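Xylulose kinase (Bifidobacterium adolescentis ATCC 15703, PDB 3I8B) probably phosphorylates D-xylulose with ATP to give D-xylulose 5-phosphate and ADP, as a carbohydrate kinase of the FGGY family. Local coordinates at residues A[16-21]-A[457-462]; A[99-104]-A[146-151]; A[116-121]-A[127-132]; A[363-368]-A[400-405]. One frame throughout, in Å; residues are numbered along the deposited sequence.

Contact 1 of 4, residues A[16-21]-A[457-462]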
loop_
_atom_site.group_PDB
_atom_site.type_symbol
_atom_site.label_atom_id
_atom_site.label_comp_id
_atom_site.label_asym_id
_atom_site.label_seq_id
_atom_site.Cartn_x
_atom_site.Cartn_y
_atom_site.Cartn_z
ATOM N N SER A 16 3.559 1.343 -14.637
ATOM C CA SER A 16 4.736 0.871 -15.345
ATOM C C SER A 16 5.492 -0.237 -14.601
ATOM O O SER A 16 5.207 -0.545 -13.442
ATOM C CB SER A 16 5.697 2.042 -15.577
ATOM O OG SER A 16 6.320 2.432 -14.359
ATOM N N CYS A 17 6.471 -0.815 -15.295
ATOM C CA CYS A 17 7.402 -1.736 -14.683
ATOM C C CYS A 17 8.801 -1.108 -14.657
ATOM O O CYS A 17 9.270 -0.591 -15.659
ATOM C CB CYS A 17 7.436 -3.049 -15.454
ATOM S SG CYS A 17 8.164 -4.410 -14.500
ATOM N N LYS A 18 9.461 -1.157 -13.511
ATOM C CA LYS A 18 10.841 -0.679 -13.415
ATOM C C LYS A 18 11.732 -1.833 -13.001
ATOM O O LYS A 18 11.316 -2.678 -12.204
ATOM C CB LYS A 18 10.948 0.458 -12.406
ATOM C CG LYS A 18 10.260 1.733 -12.879
ATOM C CD LYS A 18 10.003 2.667 -11.730
ATOM C CE LYS A 18 9.391 3.970 -12.226
ATOM N NZ LYS A 18 8.859 4.711 -11.053
ATOM N N VAL A 19 12.944 -1.880 -13.552
ATOM C CA VAL A 19 13.919 -2.906 -13.173
ATOM C C VAL A 19 15.225 -2.245 -12.742
ATOM O O VAL A 19 15.886 -1.575 -13.536
ATOM C CB VAL A 19 14.206 -3.892 -14.319
ATOM C CG1 VAL A 19 15.308 -4.860 -13.909
ATOM C CG2 VAL A 19 12.943 -4.666 -14.707
ATOM N N ARG A 20 15.587 -2.412 -11.479
ATOM C CA ARG A 20 16.792 -1.790 -10.966
ATOM C C ARG A 20 17.878 -2.819 -10.632
ATOM O O ARG A 20 17.898 -3.418 -9.550
ATOM C CB ARG A 20 16.467 -0.944 -9.747
ATOM C CG ARG A 20 17.573 0.026 -9.340
ATOM C CD ARG A 20 17.203 0.592 -7.991
ATOM N NE ARG A 20 17.990 1.733 -7.538
ATOM C CZ ARG A 20 19.108 1.644 -6.823
ATOM N NH1 ARG A 20 19.621 0.455 -6.527
ATOM N NH2 ARG A 20 19.724 2.748 -6.420
ATOM N N VAL A 21 18.792 -3.026 -11.567
ATOM C CA VAL A 21 19.925 -3.898 -11.292
ATOM C C VAL A 21 20.832 -3.175 -10.299
ATOM O O VAL A 21 21.259 -2.034 -10.537
ATOM C CB VAL A 21 20.670 -4.267 -12.576
ATOM C CG1 VAL A 21 21.846 -5.193 -12.261
ATOM C CG2 VAL A 21 19.710 -4.912 -13.579
ATOM N N THR A 457 14.330 12.164 -3.369
ATOM C CA THR A 457 13.409 11.483 -4.268
ATOM C C THR A 457 14.160 10.364 -5.010
ATOM O O THR A 457 15.282 10.566 -5.487
ATOM C CB THR A 457 12.756 12.475 -5.257
ATOM O OG1 THR A 457 11.985 11.758 -6.228
ATOM C CG2 THR A 457 13.811 13.287 -5.974
ATOM N N ASP A 458 13.550 9.180 -5.069
ATOM C CA ASP A 458 14.183 7.989 -5.656
ATOM C C ASP A 458 13.157 6.856 -5.829
ATOM O O ASP A 458 12.002 6.959 -5.390
ATOM C CB ASP A 458 15.363 7.530 -4.784
ATOM C CG ASP A 458 16.472 6.840 -5.589
ATOM O OD1 ASP A 458 16.220 6.340 -6.706
ATOM O OD2 ASP A 458 17.609 6.784 -5.084
ATOM N N GLU A 459 13.582 5.780 -6.478
ATOM C CA GLU A 459 12.706 4.649 -6.724
ATOM C C GLU A 459 12.629 3.754 -5.495
ATOM O O GLU A 459 13.219 2.667 -5.480
ATOM C CB GLU A 459 13.230 3.841 -7.910
ATOM C CG GLU A 459 13.286 4.618 -9.202
ATOM C CD GLU A 459 11.915 5.069 -9.651
ATOM O OE1 GLU A 459 10.921 4.680 -9.001
ATOM O OE2 GLU A 459 11.835 5.809 -10.656
ATOM N N TYR A 460 11.900 4.193 -4.470
ATOM C CA TYR A 460 11.925 3.486 -3.193
ATOM C C TYR A 460 11.429 2.043 -3.296
ATOM O O TYR A 460 11.924 1.168 -2.587
ATOM C CB TYR A 460 11.140 4.225 -2.106
ATOM C CG TYR A 460 11.415 5.709 -2.009
ATOM C CD1 TYR A 460 12.711 6.197 -1.956
ATOM C CD2 TYR A 460 10.364 6.622 -1.938
ATOM C CE1 TYR A 460 12.958 7.547 -1.860
ATOM C CE2 TYR A 460 10.601 7.984 -1.837
ATOM C CZ TYR A 460 11.905 8.441 -1.798
ATOM O OH TYR A 460 12.153 9.795 -1.700
ATOM N N VAL A 461 10.445 1.791 -4.157
ATOM C CA VAL A 461 9.914 0.426 -4.276
ATOM C C VAL A 461 10.949 -0.511 -4.882
ATOM O O VAL A 461 11.212 -1.602 -4.348
ATOM C CB VAL A 461 8.621 0.351 -5.123
ATOM C CG1 VAL A 461 8.275 -1.119 -5.412
ATOM C CG2 VAL A 461 7.471 1.050 -4.408
ATOM N N ALA A 462 11.526 -0.084 -6.002
ATOM C CA ALA A 462 12.571 -0.858 -6.684
ATOM C C ALA A 462 13.788 -1.054 -5.789
ATOM O O ALA A 462 14.386 -2.127 -5.778
ATOM C CB ALA A 462 12.974 -0.177 -7.996
HETATM O O HOH W 1 17.302 4.080 -8.435
HETATM O O HOH W 2 19.370 5.440 -7.003
#
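Arg20, whose CB rests 4.0 Å from the methyl CB of Ala462, is linked to the carboxylate of Asp458 by a pair of waters. Both waters sit at the guanidinium edge, in its plane. Water 1 accepts from Arg20 NE at 2.6 Å and donates to Asp458 OD1, while water 2 accepts from Arg20 NH2 at 2.8 Å and donates to Asp458 OD2. The opposite charges are joined by two single-water bridges rather than by direct contact, and Arg20 NH1 turns to the carbonyl O of Gly27. With CG anti to the backbone N (chi1 -165°), the arginine runs straight from strand 16-23 past the start of helix 460-474. Asp458 OD1 also accepts from Glu459 N at 2.7 Å, which anchors the acid just ahead of the helix. Two residues back along the strand, the contact is direct: Lys18 NZ lies 2.9 Å from Glu459 OE1, approached on the syn side, with a second, weak bond to Glu459 OE2. The two side chains cross at about a right angle. An alanine in place of Lys18 would probably leave the Glu459 carboxylate without its counter-charge and open a gap beside Asp11, a residue predicted to be important for activity. Such a seam, between a strand of one domain and a helix of the other, is consistent with the two-domain actin-like fold of FGGY kinases.

Contact 2 of 4, residues A[99-104]-A[146-151]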
loop_
_atom_site.group_PDB
_atom_site.type_symbol
_atom_site.label_atom_id
_atom_site.label_comp_id
_atom_site.label_asym_id
_atom_site.label_seq_id
_atom_site.Cartn_x
_atom_site.Cartn_y
_atom_site.Cartn_z
ATOM N N ALA A 99 -17.156 -1.932 -5.011
ATOM C CA ALA A 99 -17.667 -1.169 -3.876
ATOM C C ALA A 99 -18.919 -1.778 -3.202
ATOM O O ALA A 99 -18.994 -1.827 -1.973
ATOM C CB ALA A 99 -17.925 0.287 -4.286
ATOM N N PRO A 100 -19.904 -2.234 -3.997
ATOM C CA PRO A 100 -21.080 -2.861 -3.377
ATOM C C PRO A 100 -20.694 -4.099 -2.591
ATOM O O PRO A 100 -21.222 -4.323 -1.499
ATOM C CB PRO A 100 -21.951 -3.248 -4.576
ATOM C CG PRO A 100 -21.545 -2.298 -5.659
ATOM C CD PRO A 100 -20.066 -2.090 -5.455
ATOM N N GLN A 101 -19.764 -4.881 -3.133
ATOM C CA GLN A 101 -19.323 -6.089 -2.468
ATOM C C GLN A 101 -18.595 -5.776 -1.149
ATOM O O GLN A 101 -18.758 -6.488 -0.168
ATOM C CB GLN A 101 -18.465 -6.933 -3.405
ATOM C CG GLN A 101 -19.285 -7.651 -4.483
ATOM C CD GLN A 101 -19.733 -6.727 -5.604
ATOM O OE1 GLN A 101 -20.726 -6.996 -6.281
ATOM N NE2 GLN A 101 -18.996 -5.643 -5.812
ATOM N N ALA A 102 -17.814 -4.701 -1.122
ATOM C CA ALA A 102 -17.151 -4.295 0.109
ATOM C C ALA A 102 -18.199 -3.958 1.177
ATOM O O ALA A 102 -18.100 -4.400 2.327
ATOM C CB ALA A 102 -16.223 -3.106 -0.142
ATOM N N ALA A 103 -19.215 -3.198 0.774
ATOM C CA ALA A 103 -20.324 -2.852 1.666
ATOM C C ALA A 103 -21.039 -4.100 2.180
ATOM O O ALA A 103 -21.301 -4.233 3.377
ATOM C CB ALA A 103 -21.312 -1.934 0.958
ATOM N N ALA A 104 -21.351 -5.009 1.261
ATOM C CA ALA A 104 -22.052 -6.240 1.601
ATOM C C ALA A 104 -21.255 -7.139 2.562
ATOM O O ALA A 104 -21.825 -7.745 3.478
ATOM C CB ALA A 104 -22.421 -6.998 0.324
ATOM N N LYS A 146 -12.993 -8.118 -4.957
ATOM C CA LYS A 146 -12.931 -8.374 -6.396
ATOM C C LYS A 146 -13.467 -9.767 -6.714
ATOM O O LYS A 146 -14.243 -9.953 -7.663
ATOM C CB LYS A 146 -11.491 -8.264 -6.916
ATOM C CG LYS A 146 -10.761 -6.981 -6.559
ATOM C CD LYS A 146 -11.579 -5.725 -6.915
ATOM C CE LYS A 146 -10.679 -4.491 -6.868
ATOM N NZ LYS A 146 -11.459 -3.233 -7.022
ATOM N N VAL A 147 -13.051 -10.739 -5.912
ATOM C CA VAL A 147 -13.504 -12.111 -6.091
ATOM C C VAL A 147 -15.010 -12.176 -5.891
ATOM O O VAL A 147 -15.710 -12.803 -6.670
ATOM C CB VAL A 147 -12.806 -13.081 -5.127
ATOM C CG1 VAL A 147 -13.354 -14.511 -5.316
ATOM C CG2 VAL A 147 -11.284 -13.032 -5.337
ATOM N N ALA A 148 -15.492 -11.508 -4.847
ATOM C CA ALA A 148 -16.928 -11.330 -4.620
ATOM C C ALA A 148 -17.656 -10.774 -5.843
ATOM O O ALA A 148 -18.715 -11.269 -6.229
ATOM C CB ALA A 148 -17.159 -10.422 -3.433
ATOM N N TRP A 149 -17.087 -9.738 -6.444
ATOM C CA TRP A 149 -17.704 -9.086 -7.580
ATOM C C TRP A 149 -17.805 -10.059 -8.750
ATOM O O TRP A 149 -18.816 -10.101 -9.466
ATOM C CB TRP A 149 -16.907 -7.838 -7.984
ATOM C CG TRP A 149 -17.494 -7.153 -9.182
ATOM C CD1 TRP A 149 -18.338 -6.079 -9.182
ATOM C CD2 TRP A 149 -17.306 -7.517 -10.557
ATOM N NE1 TRP A 149 -18.679 -5.745 -10.468
ATOM C CE2 TRP A 149 -18.053 -6.608 -11.333
ATOM C CE3 TRP A 149 -16.554 -8.509 -11.207
ATOM C CZ2 TRP A 149 -18.086 -6.669 -12.727
ATOM C CZ3 TRP A 149 -16.591 -8.576 -12.585
ATOM C CH2 TRP A 149 -17.353 -7.659 -13.333
ATOM N N VAL A 150 -16.749 -10.842 -8.946
ATOM C CA VAL A 150 -16.720 -11.814 -10.027
ATOM C C VAL A 150 -17.764 -12.904 -9.792
ATOM O O VAL A 150 -18.404 -13.373 -10.737
ATOM C CB VAL A 150 -15.319 -12.455 -10.194
ATOM C CG1 VAL A 150 -15.368 -13.546 -11.255
ATOM C CG2 VAL A 150 -14.288 -11.390 -10.565
ATOM N N ALA A 151 -17.934 -13.316 -8.537
ATOM C CA ALA A 151 -18.952 -14.325 -8.235
ATOM C C ALA A 151 -20.337 -13.770 -8.535
ATOM O O ALA A 151 -21.212 -14.482 -9.028
ATOM C CB ALA A 151 -18.867 -14.777 -6.786
#
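Along the helical run from Ala99 to Ala104, Gln101 carries the contact, reaching out to Ala148 and Trp149 of helix 143-153. Its CB and CG lie against the methyl of Ala148, with Gln101 CG 3.6 Å from Ala148 CB and equally near the backbone N of Trp149. The chain then bends at chi2 (76°), which lays the amide over the start of the tryptophan side chain, where Gln101 CD is 3.7 Å from Trp149 CA. At the far end, Gln101 NE2 comes to 3.5 Å from Trp149 CD1, at the edge of the indole and near its plane. Amide and ring stand almost upright to each other, their planes 80° apart, so the two groups do not stack. NE2 has a weak hydrogen bond back to the carbonyl O of Ser98, just ahead of its own helix. An alanine at Gln101 would probably open a gap between the helices and leave the Ala148 methyl and the indole edge without this cover. Next along the helix, Ala102 turns to Thr145, one turn earlier on the partner helix. Lys146 reaches the chain just ahead of helix 99-110, with a salt bridge to Asp95 and a hydrogen bond to Ser98 OG. Between Gln101 and its two partners, the chemistry is that of shape rather than charge: a polar side chain serves mainly through its carbons and the flank of its amide.

Contact 3 of 4, residues A[116-121]-A[127-132]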
loop_
_atom_site.group_PDB
_atom_site.type_symbol
_atom_site.label_atom_id
_atom_site.label_comp_id
_atom_site.label_asym_id
_atom_site.label_seq_id
_atom_site.Cartn_x
_atom_site.Cartn_y
_atom_site.Cartn_z
ATOM N N ASP A 116 -21.019 -9.788 23.965
ATOM C CA ASP A 116 -20.287 -9.095 25.014
ATOM C C ASP A 116 -19.297 -8.063 24.472
ATOM O O ASP A 116 -18.201 -8.414 24.028
ATOM C CB ASP A 116 -19.545 -10.146 25.836
ATOM C CG ASP A 116 -19.111 -11.342 24.988
ATOM O OD1 ASP A 116 -18.140 -11.206 24.202
ATOM O OD2 ASP A 116 -19.750 -12.416 25.102
ATOM N N GLY A 117 -19.691 -6.793 24.494
ATOM C CA GLY A 117 -18.780 -5.719 24.133
ATOM C C GLY A 117 -18.888 -5.206 22.705
ATOM O O GLY A 117 -18.546 -4.051 22.429
ATOM N N GLU A 118 -19.349 -6.056 21.792
ATOM C CA GLU A 118 -19.512 -5.654 20.399
ATOM C C GLU A 118 -20.559 -4.550 20.265
ATOM O O GLU A 118 -21.502 -4.492 21.054
ATOM C CB GLU A 118 -19.892 -6.859 19.538
ATOM C CG GLU A 118 -18.739 -7.828 19.299
ATOM C CD GLU A 118 -19.146 -9.021 18.462
ATOM O OE1 GLU A 118 -20.275 -9.531 18.663
ATOM O OE2 GLU A 118 -18.336 -9.454 17.609
ATOM N N PRO A 119 -20.380 -3.659 19.273
ATOM C CA PRO A 119 -21.326 -2.580 18.952
ATOM C C PRO A 119 -22.714 -3.130 18.633
ATOM O O PRO A 119 -22.828 -4.236 18.100
ATOM C CB PRO A 119 -20.743 -1.959 17.680
ATOM C CG PRO A 119 -19.309 -2.359 17.657
ATOM C CD PRO A 119 -19.201 -3.659 18.390
ATOM N N GLU A 120 -23.753 -2.360 18.944
ATOM C CA GLU A 120 -25.117 -2.763 18.619
ATOM C C GLU A 120 -25.424 -2.539 17.143
ATOM O O GLU A 120 -26.154 -3.313 16.527
ATOM C CB GLU A 120 -26.139 -2.022 19.496
ATOM C CG GLU A 120 -26.510 -2.770 20.759
ATOM C CD GLU A 120 -26.905 -4.209 20.466
ATOM O OE1 GLU A 120 -27.490 -4.461 19.384
ATOM O OE2 GLU A 120 -26.629 -5.088 21.313
ATOM N N ASP A 121 -24.881 -1.465 16.584
ATOM C CA ASP A 121 -25.039 -1.198 15.162
ATOM C C ASP A 121 -24.344 -2.292 14.340
ATOM O O ASP A 121 -23.151 -2.550 14.527
ATOM C CB ASP A 121 -24.469 0.176 14.817
ATOM C CG ASP A 121 -24.527 0.470 13.331
ATOM O OD1 ASP A 121 -25.570 0.184 12.709
ATOM O OD2 ASP A 121 -23.534 0.992 12.784
ATOM N N LYS A 127 -17.621 -3.996 10.738
ATOM C CA LYS A 127 -16.305 -3.396 10.564
ATOM C C LYS A 127 -15.341 -3.931 11.613
ATOM O O LYS A 127 -14.238 -4.337 11.286
ATOM C CB LYS A 127 -16.364 -1.866 10.617
ATOM C CG LYS A 127 -17.032 -1.230 9.411
ATOM C CD LYS A 127 -17.010 0.298 9.511
ATOM C CE LYS A 127 -17.628 0.935 8.272
ATOM N NZ LYS A 127 -18.249 2.255 8.585
ATOM N N GLN A 128 -15.771 -3.956 12.869
ATOM C CA GLN A 128 -14.923 -4.415 13.961
ATOM C C GLN A 128 -14.528 -5.881 13.815
ATOM O O GLN A 128 -13.395 -6.266 14.135
ATOM C CB GLN A 128 -15.630 -4.192 15.299
ATOM C CG GLN A 128 -15.050 -4.985 16.452
ATOM C CD GLN A 128 -15.668 -4.595 17.778
ATOM O OE1 GLN A 128 -15.853 -3.407 18.063
ATOM N NE2 GLN A 128 -16.002 -5.590 18.594
ATOM N N ARG A 129 -15.461 -6.704 13.347
ATOM C CA ARG A 129 -15.193 -8.130 13.161
ATOM C C ARG A 129 -14.190 -8.386 12.026
ATOM O O ARG A 129 -13.389 -9.333 12.090
ATOM C CB ARG A 129 -16.496 -8.896 12.921
ATOM C CG ARG A 129 -17.299 -9.167 14.203
ATOM C CD ARG A 129 -18.743 -9.610 13.882
ATOM N NE ARG A 129 -19.486 -9.936 15.100
ATOM C CZ ARG A 129 -20.795 -10.166 15.148
ATOM N NH1 ARG A 129 -21.526 -10.113 14.041
ATOM N NH2 ARG A 129 -21.373 -10.455 16.309
ATOM N N TRP A 130 -14.239 -7.553 10.990
ATOM C CA TRP A 130 -13.262 -7.638 9.902
ATOM C C TRP A 130 -11.869 -7.260 10.388
ATOM O O TRP A 130 -10.886 -7.963 10.119
ATOM C CB TRP A 130 -13.671 -6.760 8.706
ATOM C CG TRP A 130 -14.648 -7.436 7.806
ATOM C CD1 TRP A 130 -16.001 -7.185 7.707
ATOM C CD2 TRP A 130 -14.367 -8.498 6.886
ATOM N NE1 TRP A 130 -16.564 -8.030 6.774
ATOM C CE2 TRP A 130 -15.585 -8.846 6.263
ATOM C CE3 TRP A 130 -13.200 -9.181 6.523
ATOM C CZ2 TRP A 130 -15.669 -9.851 5.299
ATOM C CZ3 TRP A 130 -13.286 -10.188 5.567
ATOM C CH2 TRP A 130 -14.512 -10.512 4.968
ATOM N N VAL A 131 -11.781 -6.145 11.099
ATOM C CA VAL A 131 -10.504 -5.698 11.643
ATOM C C VAL A 131 -9.854 -6.784 12.528
ATOM O O VAL A 131 -8.670 -7.114 12.357
ATOM C CB VAL A 131 -10.669 -4.349 12.382
ATOM C CG1 VAL A 131 -9.400 -3.963 13.166
ATOM C CG2 VAL A 131 -11.022 -3.269 11.378
ATOM N N LYS A 132 -10.636 -7.358 13.447
ATOM C CA LYS A 132 -10.144 -8.432 14.310
ATOM C C LYS A 132 -9.795 -9.717 13.538
ATOM O O LYS A 132 -8.841 -10.407 13.887
ATOM C CB LYS A 132 -11.127 -8.724 15.460
ATOM C CG LYS A 132 -11.264 -7.577 16.468
ATOM C CD LYS A 132 -12.263 -7.896 17.599
ATOM C CE LYS A 132 -13.613 -8.348 17.025
ATOM N NZ LYS A 132 -14.859 -8.097 17.871
#
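The guanidinium of Arg129 offers its edge to the carboxylate of Glu118, and the two planes are turned 56° apart, so the pair is neither coplanar nor stacked. It is a side-on, two-pronged salt bridge, the centre of a small network that pins the loop before helix 122-134 to that helix on the protein surface. Arg129 NE donates to Glu118 OE2 at 2.8 Å, with the oxygen in the guanidinium plane but the nitrogen standing above the carboxylate plane by 42°. The second prong, from Arg129 NH2 to Glu118 OE1, is equally short at 2.8 Å, yet it is tilted out of the guanidinium plane and meets OE1 on the syn side. Glu118 OE1 has a further donor in the backbone N of Gln115. The other bonds of the guanidinium fix its rotation: NH1 goes to the carbonyls of Leu109 and Ala112, and NH2 also to that of Pro113. One arginine therefore gathers the end of helix 99-110, the following loop and the next helix. Beside the salt bridge, the ring of Pro119 meets the amide end of Gln128, with Pro119 CD 3.7 Å from Gln128 CD. A second positive group stands near, which would probably favour the ionised form of Glu118. Lys132, its chain bent at chi3 (-53°), brings NZ to 3.7 Å from Glu118 OE2, a long salt bridge.

Contact 4 of 4, residues A[363-368]-A[400-405]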
loop_
_atom_site.group_PDB
_atom_site.type_symbol
_atom_site.label_atom_id
_atom_site.label_comp_id
_atom_site.label_asym_id
_atom_site.label_seq_id
_atom_site.Cartn_x
_atom_site.Cartn_y
_atom_site.Cartn_z
ATOM N N ASN A 363 -5.186 32.819 13.464
ATOM C CA ASN A 363 -6.027 33.707 14.248
ATOM C C ASN A 363 -7.423 33.134 14.485
ATOM O O ASN A 363 -8.412 33.870 14.480
ATOM C CB ASN A 363 -6.110 35.080 13.576
ATOM C CG ASN A 363 -4.813 35.860 13.701
ATOM O OD1 ASN A 363 -4.477 36.352 14.782
ATOM N ND2 ASN A 363 -4.071 35.966 12.598
ATOM N N GLY A 364 -7.493 31.815 14.657
ATOM C CA GLY A 364 -8.703 31.167 15.128
ATOM C C GLY A 364 -9.488 30.370 14.107
ATOM O O GLY A 364 -10.388 29.622 14.468
ATOM N N ILE A 365 -9.157 30.523 12.833
ATOM C CA ILE A 365 -9.845 29.769 11.797
ATOM C C ILE A 365 -9.269 28.363 11.649
ATOM O O ILE A 365 -8.059 28.179 11.514
ATOM C CB ILE A 365 -9.767 30.473 10.444
ATOM C CG1 ILE A 365 -10.478 31.832 10.509
ATOM C CG2 ILE A 365 -10.347 29.584 9.344
ATOM C CD1 ILE A 365 -10.319 32.649 9.236
ATOM N N THR A 366 -10.153 27.378 11.667
ATOM C CA THR A 366 -9.757 25.990 11.494
ATOM C C THR A 366 -10.477 25.385 10.295
ATOM O O THR A 366 -11.693 25.557 10.126
ATOM C CB THR A 366 -10.106 25.166 12.732
ATOM O OG1 THR A 366 -9.364 25.656 13.853
ATOM C CG2 THR A 366 -9.781 23.698 12.506
ATOM N N LEU A 367 -9.716 24.691 9.458
ATOM C CA LEU A 367 -10.274 23.914 8.363
ATOM C C LEU A 367 -10.204 22.436 8.707
ATOM O O LEU A 367 -9.127 21.943 9.058
ATOM C CB LEU A 367 -9.477 24.156 7.077
ATOM C CG LEU A 367 -9.829 23.220 5.914
ATOM C CD1 LEU A 367 -11.327 23.341 5.553
ATOM C CD2 LEU A 367 -8.944 23.476 4.691
ATOM N N VAL A 368 -11.342 21.746 8.642
ATOM C CA VAL A 368 -11.361 20.286 8.636
ATOM C C VAL A 368 -11.603 19.880 7.193
ATOM O O VAL A 368 -12.728 19.950 6.698
ATOM C CB VAL A 368 -12.453 19.694 9.550
ATOM C CG1 VAL A 368 -12.479 18.155 9.444
ATOM C CG2 VAL A 368 -12.233 20.124 10.989
ATOM N N ALA A 400 -5.885 31.326 3.966
ATOM C CA ALA A 400 -4.738 30.675 3.342
ATOM C C ALA A 400 -4.032 29.787 4.361
ATOM O O ALA A 400 -3.796 28.608 4.121
ATOM C CB ALA A 400 -3.776 31.714 2.790
ATOM N N ARG A 401 -3.714 30.369 5.511
ATOM C CA ARG A 401 -3.017 29.659 6.570
ATOM C C ARG A 401 -3.843 28.470 7.088
ATOM O O ARG A 401 -3.286 27.433 7.446
ATOM C CB ARG A 401 -2.671 30.628 7.707
ATOM C CG ARG A 401 -1.933 30.011 8.883
ATOM C CD ARG A 401 -0.548 29.512 8.475
ATOM N NE ARG A 401 0.269 29.168 9.635
ATOM C CZ ARG A 401 1.344 29.847 10.028
ATOM N NH1 ARG A 401 1.745 30.916 9.355
ATOM N NH2 ARG A 401 2.019 29.455 11.099
ATOM N N ALA A 402 -5.167 28.627 7.116
ATOM C CA ALA A 402 -6.064 27.552 7.551
ATOM C C ALA A 402 -6.086 26.376 6.569
ATOM O O ALA A 402 -6.226 25.225 6.978
ATOM C CB ALA A 402 -7.494 28.090 7.792
ATOM N N PHE A 403 -5.954 26.670 5.277
ATOM C CA PHE A 403 -5.846 25.626 4.266
ATOM C C PHE A 403 -4.579 24.787 4.495
ATOM O O PHE A 403 -4.618 23.553 4.485
ATOM C CB PHE A 403 -5.797 26.235 2.866
ATOM C CG PHE A 403 -7.147 26.484 2.246
ATOM C CD1 PHE A 403 -7.909 25.433 1.756
ATOM C CD2 PHE A 403 -7.632 27.775 2.110
ATOM C CE1 PHE A 403 -9.139 25.665 1.175
ATOM C CE2 PHE A 403 -8.862 28.012 1.525
ATOM C CZ PHE A 403 -9.614 26.957 1.054
ATOM N N VAL A 404 -3.452 25.463 4.698
ATOM C CA VAL A 404 -2.185 24.759 4.944
ATOM C C VAL A 404 -2.184 24.013 6.283
ATOM O O VAL A 404 -1.763 22.850 6.371
ATOM C CB VAL A 404 -0.987 25.725 4.902
ATOM C CG1 VAL A 404 0.306 24.977 5.192
ATOM C CG2 VAL A 404 -0.903 26.414 3.549
ATOM N N GLU A 405 -2.651 24.683 7.330
ATOM C CA GLU A 405 -2.674 24.082 8.651
ATOM C C GLU A 405 -3.637 22.902 8.678
ATOM O O GLU A 405 -3.450 21.953 9.438
ATOM C CB GLU A 405 -3.035 25.124 9.722
ATOM C CG GLU A 405 -1.955 26.193 9.940
ATOM C CD GLU A 405 -2.197 27.044 11.184
ATOM O OE1 GLU A 405 -3.358 27.096 11.659
ATOM O OE2 GLU A 405 -1.227 27.669 11.681
HETATM O O HOH W 3 -5.854 26.546 11.474
HETATM O O HOH W 4 -6.827 24.746 9.521
#
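Ala402 and Leu367 form the close-packed part of this contact, where the backbones approach to 5.6 Å between the CA atoms of these two residues. The Ala402 methyl meets the CG2 branch of Ile365, with Ile365 CG2 3.6 Å from Ala402 CB. Leu367 directs its stem at the helix backbone, so that its CB lies 3.4 Å from the carbonyl O of Ala402. Since CG is anti to the backbone N (chi1 171°), the leucine branch is carried along to the next helix residue, where Leu367 CD2 stands 3.7 Å from Phe403 CD1 and approaches the ring obliquely. The small side chain of Ala402 is consistent with so close an approach. Strand 366-368 pairs with strand 385-387 in a two-stranded antiparallel sheet, and this small sheet packs against the long helix 396-420 of the C-terminal FGGY domain. Phe386 of the partner strand touches Ile365, Leu367 and Ala402 and sets its ring edge-to-face with that of Phe403. The other side of the contact is bridged by water rather than by carbon. Water 4 accepts from Leu367 N at 2.9 Å and donates to Ala402 O, bridging the two backbones. Water 3 donates both to Ile365 O and, at 2.6 Å, to Glu405 OE1. The remaining oxygen of this buried acid, Glu405 OE2, takes a salt bridge from Arg401 NE at 2.9 Å, one helical turn back, and a hydrogen bond from the backbone N of Gly361.

In the fold
Contact 1 spans most of the chain: its segments are 436 residues apart, and the other three contacts fall between them in sequence. It ties strand 16-23 of the N-terminal five-stranded sheet to helix 460-474 of the C-terminal FGGY domain. Contacts 2 and 3 lie in the N-terminal domain, on the opposite side of the chain's centre from contact 1. They involve three successive helices, 99-110, 122-134 and 143-153; the centres of the two contacts are 21 Å apart, their nearest atoms about 6 Å. Contact 4, entirely within the C-terminal domain, has its centre 37 Å from that of contact 1. Contacts 2, 3 and 4 each stay within one domain, whereas contact 1 joins the two.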